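Capsular polysaccharide biosynthesis protein (Burkholderia pseudomallei, PDB 4BQO) binds coenzyme A and probably acts as an enzyme in the biosynthesis of the bacterium's capsular polysaccharide. Local coordinates at residues L241-R246 / N255-Y260. The protein carries 1 engineered substitution. Sequence-based numbering, arbitrary orientation. Where two conformers were deposited one is given.
Sequences LYPIYR and NRMNEY
Met-257 and Tyr-242 form a Met-aromatic contact: SD of Met-257 stands 5.0 Å from the centroid of the Tyr-242 ring and only 16° off its normal, which places the sulfur over the ring though not in tight contact. The two side chains lie alongside each other, and the methyl CE of Met-257 comes to 3.9 Å from CD1 of Tyr-242. With CG anti to the backbone N (chi1 -178°) and an extended chain beyond it, Met-257 also brings SD to 3.8 Å from CD of Pro-243. That proline ring in turn lies against the backbone of Arg-256, its CG 3.6 Å from Arg-256 O.

The polar part is carried by Arg-246 and a water. Arg-246 extends its guanidinium across to the 255-260 segment where, in the conformer given, NH1 donates a weak bond to Arg-256 O, 3.3 Å long with an N-H...O angle of 152°; this oxygen lies at the guanidinium edge, near its plane. Water 1 bridges the backbones more firmly, donating to Leu-241 O at 2.7 Å and accepting from Asn-258 N at 2.8 Å; it also sits over one face of the guanidinium.

Both segments belong to the long connection between helix 204-217 and strand 260-262. Tyr-242 reaches helix 142-151 and hydrogen-bonds through OH to Asp-122 and Tyr-138, whereas Met-257 leans on Tyr-269 of helix 269-281, so the pair joins these two helices away from the coenzyme A site.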
loop_
_atom_site.group_PDB
_atom_site.type_symbol
_atom_site.label_atom_id
_atom_site.label_comp_id
_atom_site.label_asym_id
_atom_site.label_seq_id
_atom_site.Cartn_x
_atom_site.Cartn_y
_atom_site.Cartn_z
ATOM N N LEU A 241 8.313 11.304 6.509
ATOM C CA LEU A 241 7.183 12.095 7.101
ATOM C C LEU A 241 7.586 13.554 7.277
ATOM O O LEU A 241 8.756 13.892 7.593
ATOM C CB LEU A 241 6.838 11.544 8.472
ATOM C CG LEU A 241 6.038 10.237 8.545
ATOM C CD1 LEU A 241 6.923 9.024 8.278
ATOM C CD2 LEU A 241 5.356 10.171 9.887
ATOM N N TYR A 242 6.607 14.434 7.065
ATOM C CA TYR A 242 6.889 15.870 7.126
ATOM C C TYR A 242 7.237 16.304 8.552
ATOM O O TYR A 242 6.772 15.667 9.533
ATOM C CB TYR A 242 5.677 16.685 6.673
ATOM C CG TYR A 242 5.655 16.968 5.179
ATOM C CD1 TYR A 242 5.805 15.935 4.247
ATOM C CD2 TYR A 242 5.560 18.269 4.725
ATOM C CE1 TYR A 242 5.827 16.204 2.857
ATOM C CE2 TYR A 242 5.550 18.553 3.353
ATOM C CZ TYR A 242 5.683 17.509 2.442
ATOM O OH TYR A 242 5.647 17.805 1.092
ATOM N N PRO A 243 7.957 17.410 8.664
ATOM C CA PRO A 243 8.291 17.946 10.005
ATOM C C PRO A 243 7.004 18.240 10.769
ATOM O O PRO A 243 5.966 18.496 10.173
ATOM C CB PRO A 243 9.020 19.274 9.684
ATOM C CG PRO A 243 9.550 19.111 8.317
ATOM C CD PRO A 243 8.537 18.236 7.582
ATOM N N ILE A 244 7.101 18.215 12.103
ATOM C CA ILE A 244 5.983 18.419 13.033
ATOM C C ILE A 244 4.987 17.262 13.040
ATOM O O ILE A 244 4.759 16.656 14.089
ATOM C CB ILE A 244 5.294 19.814 12.903
ATOM C CG1 ILE A 244 6.344 20.919 13.066
ATOM C CG2 ILE A 244 4.136 19.944 13.892
ATOM C CD1 ILE A 244 5.788 22.327 13.113
ATOM N N TYR A 245 4.404 16.931 11.883
ATOM C CA TYR A 245 3.568 15.760 11.789
ATOM C C TYR A 245 4.321 14.511 12.247
ATOM O O TYR A 245 3.746 13.639 12.956
ATOM C CB TYR A 245 3.191 15.587 10.310
ATOM C CG TYR A 245 2.076 14.598 10.073
ATOM C CD1 TYR A 245 0.765 14.857 10.449
ATOM C CD2 TYR A 245 2.328 13.394 9.422
ATOM C CE1 TYR A 245 -0.248 13.933 10.224
ATOM C CE2 TYR A 245 1.332 12.467 9.200
ATOM C CZ TYR A 245 0.021 12.737 9.584
ATOM O OH TYR A 245 -1.020 11.854 9.370
ATOM N N ARG A 246 5.577 14.397 11.866
ATOM C CA ARG A 246 6.366 13.195 12.237
ATOM C C ARG A 246 6.481 13.025 13.749
ATOM O O ARG A 246 6.678 11.920 14.218
ATOM C CB ARG A 246 7.757 13.231 11.627
ATOM C CG ARG A 246 8.590 14.445 12.057
ATOM C CD ARG A 246 9.927 14.507 11.304
ATOM N NE ARG A 246 10.654 13.262 11.433
ATOM C CZ ARG A 246 11.970 13.162 11.385
ATOM N NH1 ARG A 246 12.702 14.232 11.125
ATOM N NH2 ARG A 246 12.530 11.977 11.561
ATOM N N ASN A 255 16.087 15.071 13.597
ATOM C CA ASN A 255 16.476 15.879 12.428
ATOM C C ASN A 255 15.245 16.589 11.869
ATOM O O ASN A 255 14.153 16.447 12.397
ATOM C CB ASN A 255 17.179 15.032 11.348
ATOM C CG ASN A 255 16.301 13.913 10.828
ATOM O OD1 ASN A 255 16.576 13.325 9.791
ATOM N ND2 ASN A 255 15.254 13.606 11.559
ATOM N N ARG A 256 15.421 17.391 10.827
ATOM C CA ARG A 256 14.292 18.151 10.301
ATOM C C ARG A 256 13.303 17.232 9.593
ATOM O O ARG A 256 12.122 17.226 9.884
ATOM C CB ARG A 256 14.771 19.242 9.342
ATOM C CG ARG A 256 13.605 20.130 8.879
ATOM C CD ARG A 256 14.001 21.196 7.883
ATOM N NE ARG A 256 12.901 22.165 7.662
ATOM C CZ ARG A 256 12.846 23.021 6.632
ATOM N NH1 ARG A 256 13.780 23.012 5.681
ATOM N NH2 ARG A 256 11.838 23.873 6.538
ATOM N N MET A 257 13.840 16.444 8.682
ATOM C CA MET A 257 13.035 15.506 7.895
ATOM C C MET A 257 13.998 14.449 7.433
ATOM O O MET A 257 15.095 14.767 6.965
ATOM C CB MET A 257 12.483 16.285 6.699
ATOM C CG MET A 257 11.591 15.515 5.803
ATOM S SD MET A 257 10.582 16.639 4.801
ATOM C CE MET A 257 9.596 15.257 4.174
ATOM N N ASN A 258 13.582 13.191 7.499
ATOM C CA ASN A 258 14.468 12.107 7.081
ATOM C C ASN A 258 14.688 12.130 5.552
ATOM O O ASN A 258 13.882 12.646 4.742
ATOM C CB ASN A 258 13.793 10.747 7.379
ATOM C CG ASN A 258 13.950 10.280 8.830
ATOM O OD1 ASN A 258 14.563 10.949 9.636
ATOM N ND2 ASN A 258 13.375 9.122 9.156
ATOM N N GLU A 259 15.833 11.605 5.166
ATOM C CA GLU A 259 16.108 11.312 3.763
ATOM C C GLU A 259 15.026 10.410 3.206
ATOM O O GLU A 259 14.488 9.538 3.928
ATOM C CB GLU A 259 17.468 10.594 3.623
ATOM C CG GLU A 259 18.670 11.475 3.923
ATOM C CD GLU A 259 19.994 10.798 3.605
ATOM O OE1 GLU A 259 20.249 9.727 4.186
ATOM O OE2 GLU A 259 20.757 11.331 2.762
ATOM N N TYR A 260 14.703 10.597 1.934
ATOM C CA TYR A 260 13.849 9.645 1.207
ATOM C C TYR A 260 14.656 8.474 0.682
ATOM O O TYR A 260 15.834 8.623 0.424
ATOM C CB TYR A 260 13.164 10.322 0.027
ATOM C CG TYR A 260 12.079 11.327 0.392
ATOM C CD1 TYR A 260 12.414 12.616 0.884
ATOM C CD2 TYR A 260 10.729 11.017 0.181
ATOM C CE1 TYR A 260 11.410 13.518 1.180
ATOM C CE2 TYR A 260 9.721 11.932 0.483
ATOM C CZ TYR A 260 10.079 13.186 0.960
ATOM O OH TYR A 260 9.093 14.099 1.209
HETATM O O HOH W 1 10.954 12.613 8.424
#